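Local coordinates for protein esterase (uncultured bacterium pCosCE1, PDB 7ATL) that hydrolyses carboxylic esters as a family VIII carboxylesterase and also shows promiscuous acyltransferase activity, at residues L115-G120 with F169-A174. Residues are numbered along the deposited sequence; the frame is centred on the assembly and turned at random.
Sequences LSHTAG and FRYSLA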
ATOM      1  N   LEU A 115      -2.019  -2.137  12.888  1.00 24.07           N
ATOM      2  CA  LEU A 115      -1.789  -3.071  11.756  1.00 24.44           C
ATOM      3  C   LEU A 115      -3.074  -3.304  10.948  1.00 24.88           C
ATOM      4  O   LEU A 115      -2.956  -3.629   9.751  1.00 25.13           O
ATOM      5  CB  LEU A 115      -1.259  -4.391  12.316  1.00 24.14           C
ATOM      6  CG  LEU A 115       0.125  -4.312  12.945  1.00 26.03           C
ATOM      7  CD1 LEU A 115       0.495  -5.628  13.604  1.00 28.47           C
ATOM      8  CD2 LEU A 115       1.167  -3.940  11.906  1.00 25.41           C
ATOM      9  N   SER A 116      -4.250  -3.183  11.570  1.00 23.82           N
ATOM     10  CA  SER A 116      -5.557  -3.554  10.977  1.00 24.42           C
ATOM     11  C   SER A 116      -6.439  -2.316  10.842  1.00 25.06           C
ATOM     12  O   SER A 116      -7.609  -2.466  10.447  1.00 27.57           O
ATOM     13  CB  SER A 116      -6.230  -4.650  11.784  1.00 25.30           C
ATOM     14  OG  SER A 116      -5.467  -5.852  11.746  1.00 25.44           O
ATOM     15  N   HIS A 117      -5.907  -1.132  11.146  1.00 25.16           N
ATOM     16  CA  HIS A 117      -6.610   0.164  10.941  1.00 23.94           C
ATOM     17  C   HIS A 117      -7.876   0.224  11.807  1.00 21.85           C
ATOM     18  O   HIS A 117      -8.899   0.688  11.302  1.00 21.44           O
ATOM     19  CB  HIS A 117      -6.936   0.371   9.447  1.00 24.48           C
ATOM     20  CG  HIS A 117      -5.736   0.580   8.589  1.00 24.87           C
ATOM     21  ND1 HIS A 117      -5.092   1.792   8.523  1.00 24.76           N
ATOM     22  CD2 HIS A 117      -5.057  -0.261   7.777  1.00 24.76           C
ATOM     23  CE1 HIS A 117      -4.062   1.690   7.701  1.00 25.51           C
ATOM     24  NE2 HIS A 117      -4.014   0.438   7.238  1.00 24.66           N
ATOM     25  N   THR A 118      -7.794  -0.212  13.060  1.00 21.00           N
ATOM     26  CA  THR A 118      -8.908  -0.193  14.038  1.00 21.73           C
ATOM     27  C   THR A 118      -8.540   0.759  15.177  1.00 22.71           C
ATOM     28  O   THR A 118      -9.252   0.752  16.194  1.00 24.92           O
ATOM     29  CB  THR A 118      -9.195  -1.608  14.576  1.00 22.04           C
ATOM     30  OG1 THR A 118      -8.042  -2.069  15.288  1.00 23.36           O
ATOM     31  CG2 THR A 118      -9.524  -2.619  13.500  1.00 21.57           C
ATOM     32  N   ALA A 119      -7.454   1.526  15.039  1.00 23.52           N
ATOM     33  CA  ALA A 119      -6.918   2.444  16.082  1.00 24.02           C
ATOM     34  C   ALA A 119      -7.841   3.647  16.335  1.00 24.73           C
ATOM     35  O   ALA A 119      -7.594   4.380  17.316  1.00 24.65           O
ATOM     36  CB  ALA A 119      -5.571   2.951  15.662  1.00 24.62           C
ATOM     37  N   GLY A 120      -8.820   3.883  15.455  1.00 25.24           N
ATOM     38  CA  GLY A 120      -9.709   5.058  15.512  1.00 26.19           C
ATOM     39  C   GLY A 120      -9.114   6.265  14.805  1.00 25.92           C
ATOM     40  O   GLY A 120      -9.717   7.375  14.869  1.00 27.17           O
ATOM     41  N   PHE A 169     -13.068  -0.884  11.683  1.00 26.59           N
ATOM     42  CA  PHE A 169     -12.081  -0.614  10.621  1.00 27.14           C
ATOM     43  C   PHE A 169     -12.360   0.757  10.022  1.00 25.55           C
ATOM     44  O   PHE A 169     -13.518   1.053   9.737  1.00 25.53           O
ATOM     45  CB  PHE A 169     -12.164  -1.678   9.534  1.00 27.52           C
ATOM     46  CG  PHE A 169     -11.257  -1.439   8.358  1.00 28.31           C
ATOM     47  CD1 PHE A 169      -9.956  -1.911   8.362  1.00 28.20           C
ATOM     48  CD2 PHE A 169     -11.734  -0.818   7.216  1.00 27.38           C
ATOM     49  CE1 PHE A 169      -9.143  -1.743   7.253  1.00 28.04           C
ATOM     50  CE2 PHE A 169     -10.918  -0.652   6.110  1.00 27.32           C
ATOM     51  CZ  PHE A 169      -9.620  -1.099   6.139  1.00 27.31           C
ATOM     52  N   ARG A 170     -11.304   1.553   9.876  1.00 25.82           N
ATOM     53  CA  ARG A 170     -11.299   2.863   9.188  1.00 24.43           C
ATOM     54  C   ARG A 170      -9.886   3.068   8.653  1.00 23.45           C
ATOM     55  O   ARG A 170      -8.942   3.193   9.471  1.00 20.87           O
ATOM     56  CB  ARG A 170     -11.747   4.003  10.109  1.00 24.74           C
ATOM     57  CG  ARG A 170     -12.126   5.289   9.371  1.00 25.35           C
ATOM     58  CD  ARG A 170     -12.243   6.446  10.354  1.00 26.88           C
ATOM     59  NE  ARG A 170     -13.423   6.231  11.173  1.00 28.54           N
ATOM     60  CZ  ARG A 170     -14.670   6.558  10.810  1.00 29.58           C
ATOM     61  NH1 ARG A 170     -14.902   7.167   9.661  1.00 26.91           N
ATOM     62  NH2 ARG A 170     -15.685   6.288  11.607  1.00 28.53           N
ATOM     63  N   TYR A 171      -9.766   3.082   7.326  1.00 22.45           N
ATOM     64  CA  TYR A 171      -8.473   3.225   6.624  1.00 23.69           C
ATOM     65  C   TYR A 171      -7.813   4.501   7.120  1.00 24.47           C
ATOM     66  O   TYR A 171      -8.496   5.515   7.185  1.00 26.24           O
ATOM     67  CB  TYR A 171      -8.674   3.255   5.115  1.00 23.58           C
ATOM     68  CG  TYR A 171      -7.424   2.997   4.335  1.00 23.59           C
ATOM     69  CD1 TYR A 171      -6.584   1.940   4.637  1.00 24.61           C
ATOM     70  CD2 TYR A 171      -7.108   3.785   3.256  1.00 25.49           C
ATOM     71  CE1 TYR A 171      -5.439   1.688   3.903  1.00 25.00           C
ATOM     72  CE2 TYR A 171      -5.961   3.559   2.516  1.00 27.07           C
ATOM     73  CZ  TYR A 171      -5.126   2.505   2.834  1.00 26.89           C
ATOM     74  OH  TYR A 171      -4.021   2.299   2.066  1.00 28.24           O
ATOM     75  N   SER A 172      -6.532   4.447   7.469  1.00 24.55           N
ATOM     76  CA  SER A 172      -5.973   5.456   8.386  1.00 23.27           C
ATOM     77  C   SER A 172      -4.483   5.708   8.158  1.00 23.82           C
ATOM     78  O   SER A 172      -3.805   4.971   7.442  1.00 22.80           O
ATOM     79  CB  SER A 172      -6.253   5.049   9.800  1.00 24.09           C
ATOM     80  OG  SER A 172      -5.327   4.067  10.228  1.00 26.41           O
ATOM     81  N   LEU A 173      -4.020   6.771   8.803  1.00 25.35           N
ATOM     82  CA  LEU A 173      -2.600   7.101   9.032  1.00 24.00           C
ATOM     83  C   LEU A 173      -1.948   6.125  10.011  1.00 21.96           C
ATOM     84  O   LEU A 173      -0.838   6.424  10.435  1.00 19.95           O
ATOM     85  CB  LEU A 173      -2.575   8.516   9.604  1.00 25.50           C
ATOM     86  CG  LEU A 173      -2.668   9.632   8.565  1.00 25.70           C
ATOM     87  CD1 LEU A 173      -2.959  10.969   9.246  1.00 26.27           C
ATOM     88  CD2 LEU A 173      -1.382   9.692   7.755  1.00 24.25           C
ATOM     89  N   ALA A 174      -2.576   5.000  10.344  1.00 20.79           N
ATOM     90  CA  ALA A 174      -2.042   4.099  11.391  1.00 21.89           C
ATOM     91  C   ALA A 174      -0.635   3.634  11.027  1.00 20.48           C
ATOM     92  O   ALA A 174       0.164   3.429  11.956  1.00 19.38           O
ATOM     93  CB  ALA A 174      -2.944   2.908  11.631  1.00 22.64           C
TER
HETATM   94  O   HOH W   1      -6.362   3.048  12.582  1.00 16.04           O
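The imidazole of His117 is overlapped on one face by the edge of Tyr171, in an edge-to-face pair. The ring centroids are 5.0 Å apart and the planes meet at 52°. Tyr171 CD1 sits over the centre of that face. The contact belongs to the helical part of a beta-lactamase-like fold, where the end of helix 111-116 meets the loop leading into helix 174-186. His117 closes the first helix with a Schellman motif and a positive phi. With CG anti to the carbonyl carbon (chi1 -68°), the ring reaches across to the loop. There His117 ND1 and Ser172 OG share a hydrogen bond of 2.9 Å. Ser172 OG also accepts from Ala174 N, forming an ST turn just before the second helix. The backbones join as well: Arg170 N donates to His117 O at 2.9 Å, with an N-H...O angle of 170°. Phe169 points its ring edge at Ser116 O, with CD1 3.2 Å away, and its CE1 packs near His117 CB. Tyr171 OH hydrogen-bonds to Ser65 OG and Lys68 NZ, which are consistent with the SxxK motif of class C beta-lactamases and family VIII esterases. If these residues form the active site, as in relatives, His117 is a second-shell residue packed against Tyr171. A water links the two segments, 2.8 Å from Ser172 OG and weakly bonded by Ala119 N.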